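Local coordinates for nucleotidyl transferase AbiEii/AbiGii toxin family protein (Mycobacterium tuberculosis, PDB 6Y56) that probably acts as a nucleotidyltransferase toxin of a toxin-antitoxin system, inhibiting growth of its host by inactivating tRNA acceptor stems, at residues K56-N61 with E138-I143; Q28-Y33 with Y151-P156. One frame throughout, in Å; residues are numbered along the deposited sequence.

Interaction 1. Residues K56-N61 with E138-I143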
ATOM      1  N   LYS A  56      -3.257  -6.163  -6.009  1.00 12.54           N
ATOM      2  CA  LYS A  56      -4.171  -7.308  -5.976  1.00 13.03           C
ATOM      3  C   LYS A  56      -5.518  -6.978  -6.598  1.00 12.61           C
ATOM      4  O   LYS A  56      -6.124  -7.831  -7.263  1.00 13.37           O
ATOM      5  CB  LYS A  56      -4.423  -7.774  -4.538  1.00 13.42           C
ATOM      6  CG  LYS A  56      -3.191  -8.201  -3.771  1.00 17.66           C
ATOM      7  CD  LYS A  56      -2.438  -9.304  -4.484  1.00 15.23           C
ATOM      8  CE  LYS A  56      -1.287  -9.813  -3.620  1.00 15.25           C
ATOM      9  NZ  LYS A  56      -0.575 -10.962  -4.257  1.00 16.94           N
ATOM     10  N   CYS A  57      -6.021  -5.770  -6.368  1.00 11.87           N
ATOM     11  CA  CYS A  57      -7.430  -5.492  -6.571  1.00 13.58           C
ATOM     12  C   CYS A  57      -7.692  -4.414  -7.609  1.00 15.75           C
ATOM     13  O   CYS A  57      -8.857  -4.197  -7.965  1.00 16.51           O
ATOM     14  CB  CYS A  57      -8.064  -5.092  -5.229  1.00 15.16           C
ATOM     15  SG  CYS A  57      -8.134  -6.484  -4.056  1.00 16.08           S
ATOM     16  N   ARG A  58      -6.659  -3.746  -8.115  1.00 13.81           N
ATOM     17  CA  ARG A  58      -6.872  -2.743  -9.146  1.00 12.65           C
ATOM     18  C   ARG A  58      -6.014  -2.958 -10.381  1.00 15.30           C
ATOM     19  O   ARG A  58      -6.515  -2.793 -11.497  1.00 15.84           O
ATOM     20  CB  ARG A  58      -6.626  -1.353  -8.561  1.00 14.79           C
ATOM     21  CG  ARG A  58      -7.583  -1.019  -7.413  1.00 14.73           C
ATOM     22  CD  ARG A  58      -7.597   0.458  -7.103  1.00 16.08           C
ATOM     23  NE  ARG A  58      -8.306   0.758  -5.864  1.00 18.38           N
ATOM     24  CZ  ARG A  58      -9.616   0.917  -5.746  1.00 19.19           C
ATOM     25  NH1 ARG A  58     -10.407   0.794  -6.815  1.00 21.66           N
ATOM     26  NH2 ARG A  58     -10.135   1.198  -4.546  1.00 14.52           N
ATOM     27  N   LEU A  59      -4.744  -3.325 -10.225  1.00 13.96           N
ATOM     28  CA  LEU A  59      -3.838  -3.419 -11.366  1.00 14.94           C
ATOM     29  C   LEU A  59      -3.589  -4.842 -11.842  1.00 15.92           C
ATOM     30  O   LEU A  59      -3.495  -5.068 -13.055  1.00 16.90           O
ATOM     31  CB  LEU A  59      -2.491  -2.755 -11.042  1.00 15.03           C
ATOM     32  CG  LEU A  59      -2.550  -1.281 -10.638  1.00 15.68           C
ATOM     33  CD1 LEU A  59      -1.142  -0.763 -10.385  1.00 17.35           C
ATOM     34  CD2 LEU A  59      -3.240  -0.417 -11.695  1.00 18.12           C
ATOM     35  N   GLY A  60      -3.432  -5.797 -10.934  1.00 14.87           N
ATOM     36  CA  GLY A  60      -3.034  -7.134 -11.336  1.00 14.09           C
ATOM     37  C   GLY A  60      -1.730  -7.094 -12.106  1.00 16.80           C
ATOM     38  O   GLY A  60      -0.757  -6.453 -11.700  1.00 17.42           O
ATOM     39  N   ASN A  61      -1.707  -7.809 -13.232  1.00 21.05           N
ATOM     40  CA  ASN A  61      -0.497  -7.981 -14.084  1.00 25.17           C
ATOM     41  C   ASN A  61       0.015  -6.660 -14.671  1.00 21.45           C
ATOM     42  O   ASN A  61       1.178  -6.641 -15.106  1.00 25.12           O
ATOM     43  CB  ASN A  61      -0.736  -9.024 -15.178  1.00 29.92           C
ATOM     44  CG  ASN A  61      -1.802  -8.604 -16.167  1.00 31.10           C
ATOM     45  OD1 ASN A  61      -1.597  -8.690 -17.374  1.00 43.12           O
ATOM     46  ND2 ASN A  61      -2.941  -8.149 -15.674  1.00 34.21           N
ATOM     47  N   GLU A 138     -13.898   0.171  -0.421  1.00 12.18           N
ATOM     48  CA  GLU A 138     -14.519  -0.381  -1.610  1.00 12.15           C
ATOM     49  C   GLU A 138     -14.225  -1.861  -1.553  1.00 13.77           C
ATOM     50  O   GLU A 138     -13.073  -2.298  -1.619  1.00 13.33           O
ATOM     51  CB  GLU A 138     -13.894   0.236  -2.847  1.00 14.52           C
ATOM     52  CG  GLU A 138     -14.635  -0.068  -4.144  1.00 17.07           C
ATOM     53  CD  GLU A 138     -14.023   0.552  -5.382  1.00 19.66           C
ATOM     54  OE1 GLU A 138     -12.909   1.098  -5.295  1.00 20.93           O
ATOM     55  OE2 GLU A 138     -14.674   0.490  -6.441  1.00 21.66           O
ATOM     56  N   LEU A 139     -15.317  -2.635  -1.584  1.00 14.75           N
ATOM     57  CA  LEU A 139     -15.264  -4.120  -1.607  1.00 14.90           C
ATOM     58  C   LEU A 139     -14.831  -4.551  -3.010  1.00 15.16           C
ATOM     59  O   LEU A 139     -15.613  -4.365  -3.960  1.00 21.23           O
ATOM     60  CB  LEU A 139     -16.650  -4.677  -1.283  1.00 13.81           C
ATOM     61  CG  LEU A 139     -16.715  -6.197  -1.180  1.00 14.38           C
ATOM     62  CD1 LEU A 139     -15.878  -6.689  -0.011  1.00 13.79           C
ATOM     63  CD2 LEU A 139     -18.154  -6.672  -1.052  1.00 18.05           C
ATOM     64  N   LEU A 140     -13.652  -5.154  -3.120  1.00 13.11           N
ATOM     65  CA  LEU A 140     -13.133  -5.498  -4.465  1.00 13.00           C
ATOM     66  C   LEU A 140     -12.695  -6.957  -4.560  1.00 13.00           C
ATOM     67  O   LEU A 140     -12.161  -7.505  -3.592  1.00 14.37           O
ATOM     68  CB  LEU A 140     -11.910  -4.620  -4.757  1.00 14.60           C
ATOM     69  CG  LEU A 140     -12.153  -3.126  -4.957  1.00 14.63           C
ATOM     70  CD1 LEU A 140     -10.837  -2.410  -5.222  1.00 16.43           C
ATOM     71  CD2 LEU A 140     -13.122  -2.889  -6.101  1.00 18.74           C
ATOM     72  N   ALA A 141     -12.977  -7.546  -5.713  1.00 13.89           N
ATOM     73  CA  ALA A 141     -12.393  -8.823  -6.096  1.00 14.18           C
ATOM     74  C   ALA A 141     -10.918  -8.646  -6.477  1.00 13.83           C
ATOM     75  O   ALA A 141     -10.458  -7.549  -6.796  1.00 16.22           O
ATOM     76  CB  ALA A 141     -13.146  -9.458  -7.282  1.00 15.23           C
ATOM     77  N   PHE A 142     -10.166  -9.746  -6.414  1.00 12.67           N
ATOM     78  CA  PHE A 142      -8.823  -9.746  -6.980  1.00 13.51           C
ATOM     79  C   PHE A 142      -8.913  -9.710  -8.502  1.00 14.88           C
ATOM     80  O   PHE A 142      -9.797 -10.337  -9.100  1.00 16.93           O
ATOM     81  CB  PHE A 142      -8.094 -11.036  -6.605  1.00 14.86           C
ATOM     82  CG  PHE A 142      -7.604 -11.082  -5.179  1.00 14.40           C
ATOM     83  CD1 PHE A 142      -8.463 -10.925  -4.095  1.00 15.17           C
ATOM     84  CD2 PHE A 142      -6.267 -11.294  -4.928  1.00 14.34           C
ATOM     85  CE1 PHE A 142      -7.969 -10.985  -2.778  1.00 16.48           C
ATOM     86  CE2 PHE A 142      -5.774 -11.362  -3.625  1.00 15.20           C
ATOM     87  CZ  PHE A 142      -6.619 -11.206  -2.557  1.00 15.85           C
ATOM     88  N   ILE A 143      -8.028  -8.940  -9.134  1.00 13.81           N
ATOM     89  CA  ILE A 143      -7.898  -8.996 -10.590  1.00 14.32           C
ATOM     90  C   ILE A 143      -7.471 -10.405 -10.966  1.00 14.72           C
ATOM     91  O   ILE A 143      -6.504 -10.941 -10.410  1.00 15.63           O
ATOM     92  CB  ILE A 143      -6.870  -7.956 -11.056  1.00 14.56           C
ATOM     93  CG1 ILE A 143      -7.265  -6.546 -10.597  1.00 16.86           C
ATOM     94  CG2 ILE A 143      -6.685  -8.032 -12.558  1.00 17.86           C
ATOM     95  CD1 ILE A 143      -8.509  -6.013 -11.279  1.00 18.70           C
TER
HETATM   96  O   HOH W   1      -4.670  -9.825  -8.737  1.00 21.89           O
HETATM   97  O   HOH W   2     -11.194  -5.561  -8.429  1.00 21.42           O
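The C-terminal turn of helix 50-59, widened to a pi-type turn and closed by G60, which leaves helical geometry with positive phi, meets segment 138-143, which begins as a strand: C57 and R58 pack against L140, K56 against F142, and G60 faces I143. The carbonyl of K56 is turned to the neighbouring segment: I143 N donates to K56 O over 2.9 Å, lying in the carbonyl plane with an N-H...O angle of 156°. A weaker CA-H...O contact from F142 CA reaches K56 O at 3.3 Å. Two waters fill out the seam, one donating to K56 O and I143 O, the other to C57 O and A141 O.

At the start of the strand, R58 holds E138 with both terminal nitrogens on a single oxygen: NH1 and NH2 each lie 2.9 Å from E138 OE1, which sits in the guanidinium plane. The carboxylate is turned 40° from that plane. L140 CD1 stands 3.6 Å from R58 CZ, over one guanidinium face. R58 CB sets out away from the strand, and the extended chain (chi2 -164°) carries the guanidinium back to E138. C57 SG makes a distant sulfur-aromatic contact above the F142 ring, 4.8 Å from its centroid, while K56 CB lies 3.9 Å from F142 CE2. I143 CG1 packs on the helix backbone, 3.7 Å from C57 C. Strand 157-160 pairs with 138-141. Two N-H groups converging on OE1 would probably concentrate the carboxylate's charge there, while V161 O takes a further bond from R58 NH2.

Interaction 2. Residues Q28-Y33 with Y151-P156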
ATOM      1  N   GLN A  28       1.084 -14.307  -0.681  1.00 12.20           N
ATOM      2  CA  GLN A  28       0.183 -13.274  -0.176  1.00 13.46           C
ATOM      3  C   GLN A  28      -1.273 -13.583  -0.496  1.00 12.47           C
ATOM      4  O   GLN A  28      -2.161 -13.340   0.333  1.00 12.79           O
ATOM      5  CB  GLN A  28       0.533 -11.923  -0.791  1.00 12.57           C
ATOM      6  CG  GLN A  28       1.846 -11.342  -0.366  1.00 11.44           C
ATOM      7  CD  GLN A  28       2.220 -10.163  -1.218  1.00 12.72           C
ATOM      8  OE1 GLN A  28       1.821 -10.079  -2.383  1.00 13.47           O
ATOM      9  NE2 GLN A  28       2.991  -9.246  -0.654  1.00 14.71           N
ATOM     10  N   ASP A  29      -1.556 -14.073  -1.711  1.00 12.08           N
ATOM     11  CA  ASP A  29      -2.939 -14.417  -2.048  1.00 14.27           C
ATOM     12  C   ASP A  29      -3.469 -15.488  -1.112  1.00 13.25           C
ATOM     13  O   ASP A  29      -4.640 -15.458  -0.710  1.00 13.13           O
ATOM     14  CB  ASP A  29      -3.049 -14.945  -3.480  1.00 14.35           C
ATOM     15  CG  ASP A  29      -2.690 -13.916  -4.520  1.00 15.77           C
ATOM     16  OD1 ASP A  29      -2.664 -12.702  -4.206  1.00 16.34           O
ATOM     17  OD2 ASP A  29      -2.438 -14.331  -5.660  1.00 14.96           O
ATOM     18  N   HIS A  30      -2.616 -16.451  -0.775  1.00 13.00           N
ATOM     19  CA  HIS A  30      -3.004 -17.522   0.134  1.00 14.41           C
ATOM     20  C   HIS A  30      -3.248 -16.984   1.537  1.00 13.12           C
ATOM     21  O   HIS A  30      -4.204 -17.396   2.203  1.00 14.06           O
ATOM     22  CB  HIS A  30      -1.933 -18.620   0.132  1.00 13.93           C
ATOM     23  CG  HIS A  30      -1.970 -19.497  -1.083  1.00 15.02           C
ATOM     24  ND1 HIS A  30      -1.698 -19.029  -2.351  1.00 14.85           N
ATOM     25  CD2 HIS A  30      -2.257 -20.814  -1.223  1.00 16.45           C
ATOM     26  CE1 HIS A  30      -1.821 -20.018  -3.222  1.00 17.78           C
ATOM     27  NE2 HIS A  30      -2.163 -21.111  -2.562  1.00 17.74           N
ATOM     28  N   LEU A  31      -2.402 -16.055   1.999  1.00 13.34           N
ATOM     29  CA  LEU A  31      -2.581 -15.465   3.322  1.00 14.41           C
ATOM     30  C   LEU A  31      -3.864 -14.649   3.380  1.00 13.70           C
ATOM     31  O   LEU A  31      -4.621 -14.733   4.355  1.00 13.14           O
ATOM     32  CB  LEU A  31      -1.369 -14.594   3.663  1.00 13.96           C
ATOM     33  CG  LEU A  31      -1.292 -13.897   5.032  1.00 15.64           C
ATOM     34  CD1 LEU A  31       0.131 -13.523   5.358  1.00 16.75           C
ATOM     35  CD2 LEU A  31      -2.132 -12.614   5.087  1.00 23.96           C
ATOM     36  N   LEU A  32      -4.128 -13.862   2.335  1.00 12.78           N
ATOM     37  CA  LEU A  32      -5.345 -13.061   2.301  1.00 13.03           C
ATOM     38  C   LEU A  32      -6.584 -13.947   2.261  1.00 12.56           C
ATOM     39  O   LEU A  32      -7.596 -13.634   2.900  1.00 13.52           O
ATOM     40  CB  LEU A  32      -5.287 -12.088   1.122  1.00 13.27           C
ATOM     41  CG  LEU A  32      -4.261 -10.955   1.285  1.00 12.50           C
ATOM     42  CD1 LEU A  32      -3.962 -10.291  -0.062  1.00 13.29           C
ATOM     43  CD2 LEU A  32      -4.752  -9.928   2.286  1.00 14.06           C
ATOM     44  N   TYR A  33      -6.506 -15.079   1.563  1.00 13.44           N
ATOM     45  CA  TYR A  33      -7.604 -16.041   1.601  1.00 13.88           C
ATOM     46  C   TYR A  33      -7.838 -16.538   3.023  1.00 13.77           C
ATOM     47  O   TYR A  33      -8.974 -16.567   3.510  1.00 14.14           O
ATOM     48  CB  TYR A  33      -7.294 -17.217   0.671  1.00 16.01           C
ATOM     49  CG  TYR A  33      -8.327 -18.330   0.749  1.00 16.30           C
ATOM     50  CD1 TYR A  33      -9.608 -18.143   0.251  1.00 18.63           C
ATOM     51  CD2 TYR A  33      -8.025 -19.554   1.332  1.00 19.52           C
ATOM     52  CE1 TYR A  33     -10.563 -19.142   0.319  1.00 20.38           C
ATOM     53  CE2 TYR A  33      -8.985 -20.563   1.398  1.00 20.53           C
ATOM     54  CZ  TYR A  33     -10.243 -20.340   0.896  1.00 20.45           C
ATOM     55  OH  TYR A  33     -11.196 -21.332   0.957  1.00 28.40           O
ATOM     56  N   TYR A 151      -4.816 -22.519  -7.772  1.00 18.89           N
ATOM     57  CA  TYR A 151      -4.810 -22.407  -6.316  1.00 19.11           C
ATOM     58  C   TYR A 151      -5.646 -23.487  -5.638  1.00 21.83           C
ATOM     59  O   TYR A 151      -5.301 -23.940  -4.542  1.00 21.95           O
ATOM     60  CB  TYR A 151      -5.327 -21.030  -5.889  1.00 17.45           C
ATOM     61  CG  TYR A 151      -4.360 -19.883  -6.091  1.00 15.39           C
ATOM     62  CD1 TYR A 151      -3.108 -20.081  -6.663  1.00 17.97           C
ATOM     63  CD2 TYR A 151      -4.709 -18.595  -5.701  1.00 14.28           C
ATOM     64  CE1 TYR A 151      -2.223 -19.019  -6.843  1.00 15.74           C
ATOM     65  CE2 TYR A 151      -3.844 -17.538  -5.883  1.00 15.74           C
ATOM     66  CZ  TYR A 151      -2.601 -17.752  -6.437  1.00 14.34           C
ATOM     67  OH  TYR A 151      -1.747 -16.683  -6.601  1.00 14.66           O
ATOM     68  N   GLY A 152      -6.761 -23.883  -6.242  1.00 21.95           N
ATOM     69  CA  GLY A 152      -7.662 -24.813  -5.590  1.00 26.60           C
ATOM     70  C   GLY A 152      -8.678 -24.181  -4.658  1.00 27.15           C
ATOM     71  O   GLY A 152      -9.424 -24.909  -3.991  1.00 28.76           O
ATOM     72  N   PHE A 153      -8.715 -22.855  -4.571  1.00 18.46           N
ATOM     73  CA  PHE A 153      -9.780 -22.124  -3.899  1.00 20.10           C
ATOM     74  C   PHE A 153     -10.006 -20.847  -4.690  1.00 17.96           C
ATOM     75  O   PHE A 153      -9.157 -20.440  -5.483  1.00 19.07           O
ATOM     76  CB  PHE A 153      -9.403 -21.772  -2.451  1.00 20.87           C
ATOM     77  CG  PHE A 153      -8.060 -21.116  -2.324  1.00 20.56           C
ATOM     78  CD1 PHE A 153      -7.929 -19.743  -2.456  1.00 18.13           C
ATOM     79  CD2 PHE A 153      -6.919 -21.876  -2.099  1.00 20.86           C
ATOM     80  CE1 PHE A 153      -6.691 -19.137  -2.350  1.00 18.68           C
ATOM     81  CE2 PHE A 153      -5.673 -21.272  -1.990  1.00 20.12           C
ATOM     82  CZ  PHE A 153      -5.565 -19.903  -2.119  1.00 18.68           C
ATOM     83  N   GLY A 154     -11.165 -20.231  -4.482  1.00 19.50           N
ATOM     84  CA  GLY A 154     -11.457 -18.941  -5.080  1.00 18.25           C
ATOM     85  C   GLY A 154     -11.002 -17.809  -4.171  1.00 17.65           C
ATOM     86  O   GLY A 154     -11.146 -17.878  -2.953  1.00 18.86           O
ATOM     87  N   LEU A 155     -10.450 -16.766  -4.782  1.00 17.60           N
ATOM     88  CA  LEU A 155      -9.960 -15.644  -4.000  1.00 15.61           C
ATOM     89  C   LEU A 155     -11.133 -14.814  -3.471  1.00 16.37           C
ATOM     90  O   LEU A 155     -12.185 -14.724  -4.111  1.00 18.29           O
ATOM     91  CB  LEU A 155      -9.038 -14.779  -4.853  1.00 15.46           C
ATOM     92  CG  LEU A 155      -7.672 -15.449  -5.067  1.00 16.08           C
ATOM     93  CD1 LEU A 155      -6.929 -14.806  -6.217  1.00 16.91           C
ATOM     94  CD2 LEU A 155      -6.828 -15.440  -3.794  1.00 17.44           C
ATOM     95  N   PRO A 156     -10.974 -14.196  -2.306  1.00 15.39           N
ATOM     96  CA  PRO A 156     -12.087 -13.487  -1.672  1.00 14.63           C
ATOM     97  C   PRO A 156     -12.293 -12.103  -2.272  1.00 15.62           C
ATOM     98  O   PRO A 156     -11.476 -11.590  -3.038  1.00 16.17           O
ATOM     99  CB  PRO A 156     -11.600 -13.349  -0.227  1.00 17.11           C
ATOM    100  CG  PRO A 156     -10.103 -13.229  -0.360  1.00 16.96           C
ATOM    101  CD  PRO A 156      -9.774 -14.220  -1.447  1.00 15.21           C
TER
HETATM  102  O   HOH W   3      -2.769 -23.609  -3.579  1.00 25.52           O
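Y33 and F153 form an offset stack, centroids 4.1 Å apart and planes at 18°, with the two side chains running past each other in opposite directions. Y33 CG lies opposite its backbone N (chi1 175°), which lays the ring against F153. F153 CD1 sits over the centre of the Y33 ring, 3.5 Å from Y33 CG, and F153 CB adds a CH-pi contact over the same face. The far edge of F153 then turns to H30: its CZ stands over the imidazole, 3.5 Å from H30 CD2, in an edge-to-face pair with planes at 88°. H30 in turn directs its CE1 at the face of Y151, 3.7 Å from Y151 CD1. Beyond this chain of rings, Y151 OH donates to the anti lone pair of D29 OD2 over 2.6 Å, and L155 CD2 lies 3.8 Å from D29 CB.

The margin toward P156 and G154 is looser. P156 CD stays 4.3 Å from Y33 CD1, and the exposed G154 contributes little beyond its carbonyl oxygen. Water 3 links H30 NE2 to Y151 O, whereas H30 ND1 bonds to V26 O within the helix. H30, Y33, Y151 and F153 form an aromatic cluster that joins the loop between strands 138-141 and 157-160 to helix 19-38.

Interactions 1 and 2 lie on the same side of the chain's centre, their own centres about 13 Å apart, and they touch directly. K56 NZ forms a salt bridge to D29 OD1 at 2.7 Å, so D29 serves both contacts. K56 NZ also forms a salt bridge with D25. F142 spans the two as well, its ring packing near two oxygens: CE2 is 3.4 Å from D29 OD1, and CD1 is 3.3 Å from P156 O. Along the chain, 56-61 with 138-143 is nested inside the loop closed by 28-33 with 151-156. Helix 50-59 meets the first strand, and helix 19-38 the connection that leads to strand 157-160.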